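Local coordinates for protein titin heart isoform N2-B (Homo sapiens, PDB 2BK8) that probably helps to organise the M-band of the muscle sarcomere, here as a single immunoglobulin-like domain of the giant protein, at residues S31-Y37 and R74-D80; W36-V40 and L68-Y73; E14-K20 and Y61-K67. All coordinates share one frame; numbering follows the deposited sequence.

From the N terminus, residues 14-20 come first and pair with 61-67, so interaction 3 closes a long loop that takes in strands 33-38 and 49-54. Residues 31-37 and 36-40 follow, sharing Trp36 and Tyr37. They pair with 74-80 and 68-73. Interactions 1 and 2 thus start from the same stretch of chain, on strands 33-38 and 71-78, and interaction 2 closes the shorter loop. Interaction 3 crosses both, because its second segment falls inside their loops. It belongs to the opposing sheet, where strands 19-26 and 57-62 are neighbours. Interactions 1 and 3 do not touch. Interaction 2 meets interaction 3 where Tyr73 packs on Val62, between the two sheets.

Interaction 1. Residues S31-Y37 and R74-D80; sequences STQVTWY and RCKVVND
Gln33 with Val78, Thr35 with Lys76 and Tyr37 with Arg74 form three antiparallel hydrogen-bonded pairs, each held by two backbone bonds. Among the six, Gln33 N donates a hydrogen bond to Val78 O at 2.8 Å. The strands run at 158° to each other. Past the strand ends, Asp80 N donates to Ser31 OG at 3.0 Å, which ties the two loops together. The hydroxyl of Ser31 stands between its own backbone N and carbonyl carbon (chi1 81°), and this brings it to the Asp80 amide.

The non-hydrogen-bonded pairs, Val34 with Val77 and Trp36 with Cys75, send their side chains into the core. Cys75 CB sits over one face of the indole, 3.7 Å from the centroid of the six-membered ring of Trp36, a CH-pi contact. Cys75 SG lies over the same face, 4.1 Å from the centroid of the Trp36 six-membered ring, as a sulfur-aromatic contact. With SG anti to the backbone N (chi1 180°), Cys75 also places its sulfur 3.7 Å from Val34 CG1. Replacing Trp36 by an alanine is likely to leave Cys75 CB and SG without their ring and to open a gap between the sheets. Further along, Thr32 CG2 meets Val77 CG1 at 3.6 Å. On the other surface, Lys76 CB comes to the edge of the Tyr37 ring.

These are the central strands of one sheet of an I-set immunoglobulin sandwich, where a core tryptophan and cysteine are a family hallmark. Strand 83-92 pairs with the far side of 71-78, and Arg74 NE bonds Ser85 OG there. Across the core, Cys75 touches Cys23 of strand 19-26, and Trp36 packs on Tyr21 and on Leu60 of strand 57-62.

Interaction 2. Residues W36-V40 and L68-Y73; sequences WYFGV and LDDGTY
Phe38 and Tyr73 form an antiparallel non-hydrogen-bonded pair, their CA atoms 4.7 Å apart. Just beyond it, Gly39 N donates to Thr72 O at 2.9 Å in an almost straight bond, 177° at the hydrogen. One water donates to both Gly39 O and Thr72 O, so Thr72 O accepts two hydrogen bonds. Gly39 has a positive phi, which suits glycine and turns the chain away from the strand.

Phe38 swings its ring away from its own amide (chi1 175°) and across Tyr73. The planes are nearly parallel, at 15°, but laterally displaced, with little ring-on-ring overlap. Phe38 CD1 is over one face of Tyr73, only 3.2 Å from Tyr73 CZ, while Tyr73 OH lies over the centre of the Phe38 ring. The outer edge of the phenyl group meets backbone: Leu68 O is 3.3 Å from Phe38 CZ, close to the ring plane. Gly71 CA is also at that edge, 3.8 Å from Phe38 CE1, and a CB on Gly71 would probably come too close to that atom.

Tyr73 OH donates to Asp69 O at 2.8 Å, approaching in the plane of that carbonyl, at one of its lone pairs. This is the tyrosine corner of immunoglobulin and related Greek-key folds, and Asp69, Gly71 and Tyr73 fit its D-x-G-x-Y sequence. The buried hydroxyl thus has a firm acceptor, and the bond probably restrains the ring on which Phe38 lies. The polarised C-H edge of Phe38 turned to Leu68 O is likely to add a weak electrostatic attraction to the hydrophobic contact.

Interaction 3. Residues E14-K20 and Y61-K67; sequences EEGGHVK and YVKDITK
A type II beta turn, Glu14 to Gly17, leads into strand 19-26 and packs against the chain leaving strand 57-62 at one end of the immunoglobulin sandwich. Gly16 N donates to Ile65 O at 2.8 Å, and Ile65 N donates back to Gly17 O. The turn itself is closed by Gly17 N on Glu14 O, and glycine suits the positive phi of Gly16. Beyond it, Val19 and Val62 form an antiparallel hydrogen-bonded pair, with Val62 N 3.0 Å from Val19 O.

Ile65 packs against the turn. Ile65 CG2 lies 3.6 Å from Glu14 O. Ile65 CG1 comes to 3.4 Å from Gly17 O. Both branches thus rest on the backbone of the turn. At the outer end, Lys67 NZ makes a salt bridge to Glu15 OE2 at 2.8 Å; OE2 accepts with its syn lone pair. The bend at the last torsion of Lys67 (chi4 80°) turns its amine to that oxygen. Both residues are exposed, so solvent would probably weaken this pair.

Lys20 and Tyr61 lie side by side on the outer surface. In one of the two conformers of Lys20, and perhaps not in the other, Lys20 CB is over one face of the ring, 3.5 Å from the centroid of Tyr61, a CH-pi contact. His18 comes from another side: His18 CD2 lies at the edge of the ring, 3.9 Å from Tyr61 CE2, with the two rings oblique.

Inward, Val19 packs on Leu90 and Ile65 on Leu90 and Val92, all from strand 83-92 of the facing sheet. On the other flank of strand 57-62, Tyr61 bonds through its backbone to Glu50 of strand 49-54, and Val62 touches Tyr49.

Interaction 1. Residues S31-Y37 and R74-D80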
loop_
_atom_site.group_PDB
_atom_site.type_symbol
_atom_site.label_atom_id
_atom_site.label_comp_id
_atom_site.label_asym_id
_atom_site.label_seq_id
_atom_site.Cartn_x
_atom_site.Cartn_y
_atom_site.Cartn_z
ATOM N N SER A 31 -6.104 12.137 14.182
ATOM C CA SER A 31 -4.695 11.800 14.420
ATOM C C SER A 31 -4.136 10.686 13.505
ATOM O O SER A 31 -2.928 10.397 13.523
ATOM C CB SER A 31 -4.446 11.491 15.911
ATOM O OG SER A 31 -4.831 10.169 16.236
ATOM N N THR A 32 -4.998 10.072 12.689
ATOM C CA THR A 32 -4.596 8.967 11.821
ATOM C C THR A 32 -3.555 9.398 10.769
ATOM O O THR A 32 -3.787 10.370 10.051
ATOM C CB THR A 32 -5.829 8.354 11.121
ATOM O OG1 THR A 32 -6.790 7.969 12.115
ATOM C CG2 THR A 32 -5.435 7.139 10.296
ATOM N N GLN A 33 -2.419 8.686 10.705
ATOM C CA GLN A 33 -1.349 8.881 9.688
ATOM C C GLN A 33 -1.053 7.538 8.990
ATOM O O GLN A 33 -0.922 6.511 9.648
ATOM C CB GLN A 33 -0.049 9.444 10.310
ATOM C CG GLN A 33 1.147 9.531 9.307
ATOM C CD GLN A 33 2.475 9.926 9.950
ATOM O OE1 GLN A 33 3.105 9.129 10.666
ATOM N NE2 GLN A 33 2.916 11.158 9.684
ATOM N N VAL A 34 -0.896 7.556 7.663
ATOM C CA VAL A 34 -0.692 6.313 6.892
ATOM C C VAL A 34 0.656 6.343 6.207
ATOM O O VAL A 34 1.035 7.382 5.653
ATOM C CB VAL A 34 -1.765 6.168 5.783
ATOM C CG1 VAL A 34 -1.483 4.933 4.873
ATOM C CG2 VAL A 34 -3.143 6.106 6.394
ATOM N N THR A 35 1.400 5.237 6.306
ATOM C CA THR A 35 2.689 5.109 5.595
ATOM C C THR A 35 2.711 3.751 4.880
ATOM O O THR A 35 2.396 2.710 5.478
ATOM C CB THR A 35 3.906 5.199 6.579
ATOM O OG1 THR A 35 3.821 6.396 7.377
ATOM C CG2 THR A 35 5.244 5.208 5.827
ATOM N N TRP A 36 3.111 3.752 3.606
ATOM C CA TRP A 36 3.268 2.490 2.850
ATOM C C TRP A 36 4.742 2.046 2.774
ATOM O O TRP A 36 5.654 2.885 2.815
ATOM C CB TRP A 36 2.718 2.640 1.430
ATOM C CG TRP A 36 1.230 2.831 1.323
ATOM C CD1 TRP A 36 0.535 3.988 1.523
ATOM C CD2 TRP A 36 0.256 1.821 0.996
ATOM N NE1 TRP A 36 -0.815 3.764 1.320
ATOM C CE2 TRP A 36 -1.008 2.449 0.986
ATOM C CE3 TRP A 36 0.341 0.450 0.670
ATOM C CZ2 TRP A 36 -2.204 1.763 0.643
ATOM C CZ3 TRP A 36 -0.840 -0.250 0.348
ATOM C CH2 TRP A 36 -2.119 0.422 0.357
ATOM N N TYR A 37 4.960 0.731 2.662
ATOM C CA TYR A 37 6.306 0.143 2.487
ATOM C C TYR A 37 6.302 -0.893 1.356
ATOM O O TYR A 37 5.322 -1.596 1.151
ATOM C CB TYR A 37 6.820 -0.523 3.774
ATOM C CG TYR A 37 6.927 0.388 4.991
ATOM C CD1 TYR A 37 8.164 0.876 5.441
ATOM C CD2 TYR A 37 5.781 0.730 5.723
ATOM C CE1 TYR A 37 8.245 1.702 6.569
ATOM C CE2 TYR A 37 5.858 1.551 6.796
ATOM C CZ TYR A 37 7.075 2.046 7.227
ATOM O OH TYR A 37 7.093 2.863 8.363
ATOM N N ARG A 74 3.036 -3.163 2.279
ATOM C CA ARG A 74 2.394 -2.994 3.605
ATOM C C ARG A 74 1.790 -1.601 3.697
ATOM O O ARG A 74 2.425 -0.620 3.319
ATOM C CB ARG A 74 3.419 -3.163 4.737
ATOM C CG ARG A 74 2.951 -2.836 6.183
ATOM C CD ARG A 74 4.145 -2.986 7.154
ATOM N NE ARG A 74 3.807 -2.835 8.567
ATOM C CZ ARG A 74 4.628 -3.146 9.574
ATOM N NH1 ARG A 74 5.839 -3.645 9.335
ATOM N NH2 ARG A 74 4.240 -2.989 10.828
ATOM N N CYS A 75 0.554 -1.519 4.187
ATOM C CA CYS A 75 -0.063 -0.229 4.568
ATOM C C CYS A 75 -0.057 -0.178 6.087
ATOM O O CYS A 75 -0.731 -0.999 6.754
ATOM C CB CYS A 75 -1.509 -0.144 4.063
ATOM S SG CYS A 75 -2.376 1.409 4.489
ATOM N N LYS A 76 0.734 0.743 6.638
ATOM C CA LYS A 76 0.821 0.937 8.103
ATOM C C LYS A 76 0.024 2.155 8.595
ATOM O O LYS A 76 0.244 3.295 8.170
ATOM C CB LYS A 76 2.302 1.007 8.591
ATOM C CG LYS A 76 2.437 1.135 10.117
ATOM C CD LYS A 76 3.913 1.216 10.514
ATOM C CE LYS A 76 4.072 1.500 11.995
ATOM N NZ LYS A 76 5.319 0.896 12.575
ATOM N N VAL A 77 -0.883 1.912 9.544
ATOM C CA VAL A 77 -1.775 2.958 10.053
ATOM C C VAL A 77 -1.529 3.222 11.529
ATOM O O VAL A 77 -1.482 2.292 12.322
ATOM C CB VAL A 77 -3.262 2.629 9.762
ATOM C CG1 VAL A 77 -4.035 3.870 9.785
ATOM C CG2 VAL A 77 -3.387 2.049 8.312
ATOM N N VAL A 78 -1.311 4.488 11.878
ATOM C CA VAL A 78 -0.963 4.873 13.256
ATOM C C VAL A 78 -1.807 6.056 13.689
ATOM O O VAL A 78 -1.944 7.028 12.942
ATOM C CB VAL A 78 0.547 5.259 13.390
ATOM C CG1 VAL A 78 0.897 5.680 14.806
ATOM C CG2 VAL A 78 1.432 4.113 12.966
ATOM N N ASN A 79 -2.387 5.950 14.886
ATOM C CA ASN A 79 -2.948 7.108 15.596
ATOM C C ASN A 79 -2.549 7.213 17.056
ATOM O O ASN A 79 -1.605 6.555 17.494
ATOM C CB ASN A 79 -4.468 7.261 15.405
ATOM C CG ASN A 79 -5.285 6.193 16.100
ATOM O OD1 ASN A 79 -4.762 5.224 16.660
ATOM N ND2 ASN A 79 -6.601 6.367 16.055
ATOM N N ASP A 80 -3.288 8.047 17.789
ATOM C CA ASP A 80 -3.035 8.370 19.199
ATOM C C ASP A 80 -3.352 7.227 20.155
ATOM O O ASP A 80 -3.108 7.334 21.373
ATOM C CB ASP A 80 -3.867 9.596 19.586
ATOM C CG ASP A 80 -3.240 10.913 19.137
ATOM O OD1 ASP A 80 -2.104 10.922 18.615
ATOM O OD2 ASP A 80 -3.885 11.961 19.340
#

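Interaction 2. Residues W36-V40 and L68-Y73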
loop_
_atom_site.group_PDB
_atom_site.type_symbol
_atom_site.label_atom_id
_atom_site.label_comp_id
_atom_site.label_asym_id
_atom_site.label_seq_id
_atom_site.Cartn_x
_atom_site.Cartn_y
_atom_site.Cartn_z
ATOM N N TRP A 36 3.111 3.752 3.606
ATOM C CA TRP A 36 3.268 2.490 2.850
ATOM C C TRP A 36 4.742 2.046 2.774
ATOM O O TRP A 36 5.654 2.885 2.815
ATOM C CB TRP A 36 2.718 2.640 1.430
ATOM C CG TRP A 36 1.230 2.831 1.323
ATOM C CD1 TRP A 36 0.535 3.988 1.523
ATOM C CD2 TRP A 36 0.256 1.821 0.996
ATOM N NE1 TRP A 36 -0.815 3.764 1.320
ATOM C CE2 TRP A 36 -1.008 2.449 0.986
ATOM C CE3 TRP A 36 0.341 0.450 0.670
ATOM C CZ2 TRP A 36 -2.204 1.763 0.643
ATOM C CZ3 TRP A 36 -0.840 -0.250 0.348
ATOM C CH2 TRP A 36 -2.119 0.422 0.357
ATOM N N TYR A 37 4.960 0.731 2.662
ATOM C CA TYR A 37 6.306 0.143 2.487
ATOM C C TYR A 37 6.302 -0.893 1.356
ATOM O O TYR A 37 5.322 -1.596 1.151
ATOM C CB TYR A 37 6.820 -0.523 3.774
ATOM C CG TYR A 37 6.927 0.388 4.991
ATOM C CD1 TYR A 37 8.164 0.876 5.441
ATOM C CD2 TYR A 37 5.781 0.730 5.723
ATOM C CE1 TYR A 37 8.245 1.702 6.569
ATOM C CE2 TYR A 37 5.858 1.551 6.796
ATOM C CZ TYR A 37 7.075 2.046 7.227
ATOM O OH TYR A 37 7.093 2.863 8.363
ATOM N N PHE A 38 7.406 -0.958 0.614
ATOM C CA PHE A 38 7.680 -2.080 -0.288
ATOM C C PHE A 38 8.836 -2.870 0.300
ATOM O O PHE A 38 9.961 -2.365 0.375
ATOM C CB PHE A 38 8.041 -1.575 -1.696
ATOM C CG PHE A 38 8.473 -2.675 -2.673
ATOM C CD1 PHE A 38 7.803 -3.903 -2.729
ATOM C CD2 PHE A 38 9.535 -2.450 -3.556
ATOM C CE1 PHE A 38 8.187 -4.911 -3.613
ATOM C CE2 PHE A 38 9.911 -3.446 -4.483
ATOM C CZ PHE A 38 9.251 -4.678 -4.499
ATOM N N GLY A 39 8.577 -4.112 0.705
ATOM C CA GLY A 39 9.581 -4.861 1.465
ATOM C C GLY A 39 10.092 -4.009 2.625
ATOM O O GLY A 39 9.281 -3.539 3.438
ATOM N N VAL A 40 11.413 -3.785 2.693
ATOM C CA VAL A 40 12.009 -2.980 3.788
ATOM C C VAL A 40 11.969 -1.462 3.584
ATOM O O VAL A 40 12.300 -0.689 4.506
ATOM C CB VAL A 40 13.479 -3.407 4.122
ATOM C CG1 VAL A 40 13.555 -4.865 4.600
ATOM C CG2 VAL A 40 14.395 -3.187 2.922
ATOM N N LEU A 68 11.704 -5.650 -10.704
ATOM C CA LEU A 68 12.096 -5.247 -9.327
ATOM C C LEU A 68 10.918 -5.065 -8.378
ATOM O O LEU A 68 11.081 -5.169 -7.167
ATOM C CB LEU A 68 12.889 -3.949 -9.314
ATOM C CG LEU A 68 14.292 -3.978 -9.927
ATOM C CD1 LEU A 68 14.849 -2.564 -9.911
ATOM C CD2 LEU A 68 15.254 -4.919 -9.187
ATOM N N ASP A 69 9.745 -4.770 -8.945
ATOM C CA ASP A 69 8.557 -4.412 -8.164
ATOM C C ASP A 69 7.800 -5.602 -7.567
ATOM O O ASP A 69 6.896 -5.390 -6.763
ATOM C CB ASP A 69 7.611 -3.482 -8.999
ATOM C CG ASP A 69 8.293 -2.164 -9.387
ATOM O OD1 ASP A 69 8.977 -1.542 -8.519
ATOM O OD2 ASP A 69 8.190 -1.761 -10.574
ATOM N N ASP A 70 8.173 -6.826 -7.959
ATOM C CA ASP A 70 7.559 -8.060 -7.444
ATOM C C ASP A 70 7.934 -8.239 -5.956
ATOM O O ASP A 70 9.123 -8.271 -5.604
ATOM C CB ASP A 70 7.965 -9.265 -8.326
ATOM C CG ASP A 70 7.241 -10.571 -7.954
ATOM O OD1 ASP A 70 7.319 -10.967 -6.765
ATOM O OD2 ASP A 70 6.627 -11.209 -8.855
ATOM N N GLY A 71 6.915 -8.338 -5.096
ATOM C CA GLY A 71 7.092 -8.594 -3.642
ATOM C C GLY A 71 5.887 -8.258 -2.773
ATOM O O GLY A 71 4.716 -8.346 -3.213
ATOM N N THR A 72 6.181 -7.853 -1.536
ATOM C CA THR A 72 5.154 -7.590 -0.528
ATOM C C THR A 72 5.019 -6.099 -0.212
ATOM O O THR A 72 6.037 -5.436 0.046
ATOM C CB THR A 72 5.463 -8.362 0.767
ATOM O OG1 THR A 72 5.590 -9.764 0.481
ATOM C CG2 THR A 72 4.351 -8.155 1.771
ATOM N N TYR A 73 3.772 -5.596 -0.213
ATOM C CA TYR A 73 3.469 -4.175 0.077
ATOM C C TYR A 73 2.682 -4.105 1.397
ATOM O O TYR A 73 1.800 -4.941 1.624
ATOM C CB TYR A 73 2.683 -3.537 -1.098
ATOM C CG TYR A 73 3.553 -3.357 -2.330
ATOM C CD1 TYR A 73 4.070 -2.111 -2.656
ATOM C CD2 TYR A 73 3.913 -4.459 -3.115
ATOM C CE1 TYR A 73 4.943 -1.953 -3.764
ATOM C CE2 TYR A 73 4.768 -4.312 -4.229
ATOM C CZ TYR A 73 5.275 -3.066 -4.537
ATOM O OH TYR A 73 6.112 -2.958 -5.653
HETATM O O HOH W 1 6.329 -4.703 3.081
#

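Interaction 3. Residues E14-K20 and Y61-K67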
loop_
_atom_site.group_PDB
_atom_site.type_symbol
_atom_site.label_atom_id
_atom_site.label_comp_id
_atom_site.label_asym_id
_atom_site.label_seq_id
_atom_site.Cartn_x
_atom_site.Cartn_y
_atom_site.Cartn_z
ATOM N N GLU A 14 2.031 -5.753 -15.182
ATOM C CA GLU A 14 2.737 -5.991 -16.435
ATOM C C GLU A 14 3.831 -4.941 -16.621
ATOM O O GLU A 14 3.621 -3.769 -16.293
ATOM C CB GLU A 14 1.788 -5.934 -17.633
ATOM C CG GLU A 14 0.752 -7.034 -17.658
ATOM C CD GLU A 14 -0.070 -7.017 -18.927
ATOM O OE1 GLU A 14 0.454 -6.593 -19.983
ATOM O OE2 GLU A 14 -1.242 -7.441 -18.873
ATOM N N GLU A 15 4.970 -5.350 -17.187
ATOM C CA GLU A 15 6.103 -4.427 -17.354
ATOM C C GLU A 15 5.662 -3.153 -18.082
ATOM O O GLU A 15 4.991 -3.233 -19.108
ATOM C CB GLU A 15 7.260 -5.099 -18.097
ATOM C CG GLU A 15 8.175 -5.917 -17.179
ATOM C CD GLU A 15 9.159 -6.789 -17.936
ATOM O OE1 GLU A 15 9.499 -6.446 -19.101
ATOM O OE2 GLU A 15 9.600 -7.821 -17.375
ATOM N N GLY A 16 6.013 -1.991 -17.530
ATOM C CA GLY A 16 5.609 -0.698 -18.117
ATOM C C GLY A 16 4.209 -0.218 -17.792
ATOM O O GLY A 16 3.843 0.914 -18.111
ATOM N N GLY A 17 3.413 -1.072 -17.139
ATOM C CA GLY A 17 2.074 -0.678 -16.705
ATOM C C GLY A 17 2.035 -0.164 -15.275
ATOM O O GLY A 17 3.074 0.254 -14.726
ATOM N N HIS A 18 0.839 -0.196 -14.669
ATOM C CA HIS A 18 0.645 0.178 -13.268
ATOM C C HIS A 18 -0.259 -0.820 -12.502
ATOM O O HIS A 18 -0.942 -1.648 -13.131
ATOM C CB HIS A 18 0.099 1.626 -13.188
ATOM C CG HIS A 18 -1.344 1.771 -13.600
ATOM N ND1 HIS A 18 -1.723 2.068 -14.885
ATOM C CD2 HIS A 18 -2.494 1.684 -12.888
ATOM C CE1 HIS A 18 -3.041 2.145 -14.962
ATOM N NE2 HIS A 18 -3.534 1.931 -13.757
ATOM N N VAL A 19 -0.261 -0.760 -11.160
ATOM C CA VAL A 19 -1.261 -1.462 -10.332
ATOM C C VAL A 19 -1.692 -0.512 -9.211
ATOM O O VAL A 19 -1.015 0.497 -8.974
ATOM C CB VAL A 19 -0.755 -2.809 -9.709
ATOM C CG1 VAL A 19 -0.258 -3.777 -10.801
ATOM C CG2 VAL A 19 0.302 -2.567 -8.619
ATOM N N LYS A 20 -2.789 -0.825 -8.511
ATOM C CA LYS A 20 -3.236 -0.044 -7.352
ATOM C C LYS A 20 -3.509 -0.951 -6.176
ATOM O O LYS A 20 -3.879 -2.125 -6.365
ATOM C CB LYS A 20 -4.532 0.722 -7.696
ATOM C CG LYS A 20 -5.669 -0.171 -8.235
ATOM C CD LYS A 20 -7.054 0.507 -8.224
ATOM C CE LYS A 20 -8.209 -0.512 -8.086
ATOM N NZ LYS A 20 -7.992 -1.786 -8.847
ATOM N N TYR A 61 -0.748 3.860 -5.758
ATOM C CA TYR A 61 -0.598 3.529 -7.176
ATOM C C TYR A 61 0.878 3.386 -7.526
ATOM O O TYR A 61 1.661 4.318 -7.322
ATOM C CB TYR A 61 -1.233 4.598 -8.048
ATOM C CG TYR A 61 -2.662 4.317 -8.425
ATOM C CD1 TYR A 61 -3.676 4.492 -7.501
ATOM C CD2 TYR A 61 -2.999 3.879 -9.699
ATOM C CE1 TYR A 61 -4.996 4.247 -7.828
ATOM C CE2 TYR A 61 -4.328 3.618 -10.045
ATOM C CZ TYR A 61 -5.319 3.798 -9.093
ATOM O OH TYR A 61 -6.659 3.589 -9.390
ATOM N N VAL A 62 1.240 2.214 -8.055
ATOM C CA VAL A 62 2.634 1.947 -8.507
ATOM C C VAL A 62 2.772 2.037 -10.022
ATOM O O VAL A 62 2.075 1.309 -10.724
ATOM C CB VAL A 62 3.105 0.525 -8.097
ATOM C CG1 VAL A 62 4.590 0.329 -8.507
ATOM C CG2 VAL A 62 2.895 0.268 -6.584
ATOM N N LYS A 63 3.672 2.914 -10.511
ATOM C CA LYS A 63 3.873 3.238 -11.941
ATOM C C LYS A 63 5.094 2.566 -12.587
ATOM O O LYS A 63 5.999 2.129 -11.882
ATOM C CB LYS A 63 4.018 4.755 -12.119
ATOM C CG LYS A 63 2.724 5.542 -11.988
ATOM C CD LYS A 63 1.939 5.141 -10.742
ATOM C CE LYS A 63 0.495 4.956 -11.110
ATOM N NZ LYS A 63 -0.365 5.031 -9.909
ATOM N N ASP A 64 5.137 2.569 -13.927
ATOM C CA ASP A 64 6.276 2.068 -14.715
ATOM C C ASP A 64 6.803 0.741 -14.181
ATOM O O ASP A 64 7.950 0.634 -13.772
ATOM C CB ASP A 64 7.419 3.105 -14.766
ATOM C CG ASP A 64 7.026 4.386 -15.451
ATOM O OD1 ASP A 64 6.810 4.358 -16.681
ATOM O OD2 ASP A 64 6.976 5.438 -14.770
ATOM N N ILE A 65 5.953 -0.277 -14.146
ATOM C CA ILE A 65 6.311 -1.547 -13.476
ATOM C C ILE A 65 7.559 -2.215 -14.081
ATOM O O ILE A 65 7.783 -2.180 -15.331
ATOM C CB ILE A 65 5.069 -2.523 -13.414
ATOM C CG1 ILE A 65 4.023 -1.999 -12.397
ATOM C CG2 ILE A 65 5.523 -4.012 -13.224
ATOM C CD1 ILE A 65 4.392 -2.165 -10.955
ATOM N N THR A 66 8.429 -2.752 -13.218
ATOM C CA THR A 66 9.564 -3.605 -13.670
ATOM C C THR A 66 9.572 -4.897 -12.838
ATOM O O THR A 66 8.842 -5.016 -11.845
ATOM C CB THR A 66 10.992 -2.935 -13.518
ATOM O OG1 THR A 66 11.352 -2.862 -12.116
ATOM C CG2 THR A 66 11.044 -1.549 -14.162
ATOM N N LYS A 67 10.406 -5.858 -13.221
ATOM C CA LYS A 67 10.605 -7.069 -12.402
ATOM C C LYS A 67 10.994 -6.765 -10.941
ATOM O O LYS A 67 10.648 -7.532 -10.034
ATOM C CB LYS A 67 11.625 -8.014 -13.064
ATOM C CG LYS A 67 11.056 -8.749 -14.298
ATOM C CD LYS A 67 12.032 -9.805 -14.802
ATOM C CE LYS A 67 11.506 -10.523 -16.017
ATOM N NZ LYS A 67 11.730 -9.693 -17.223
#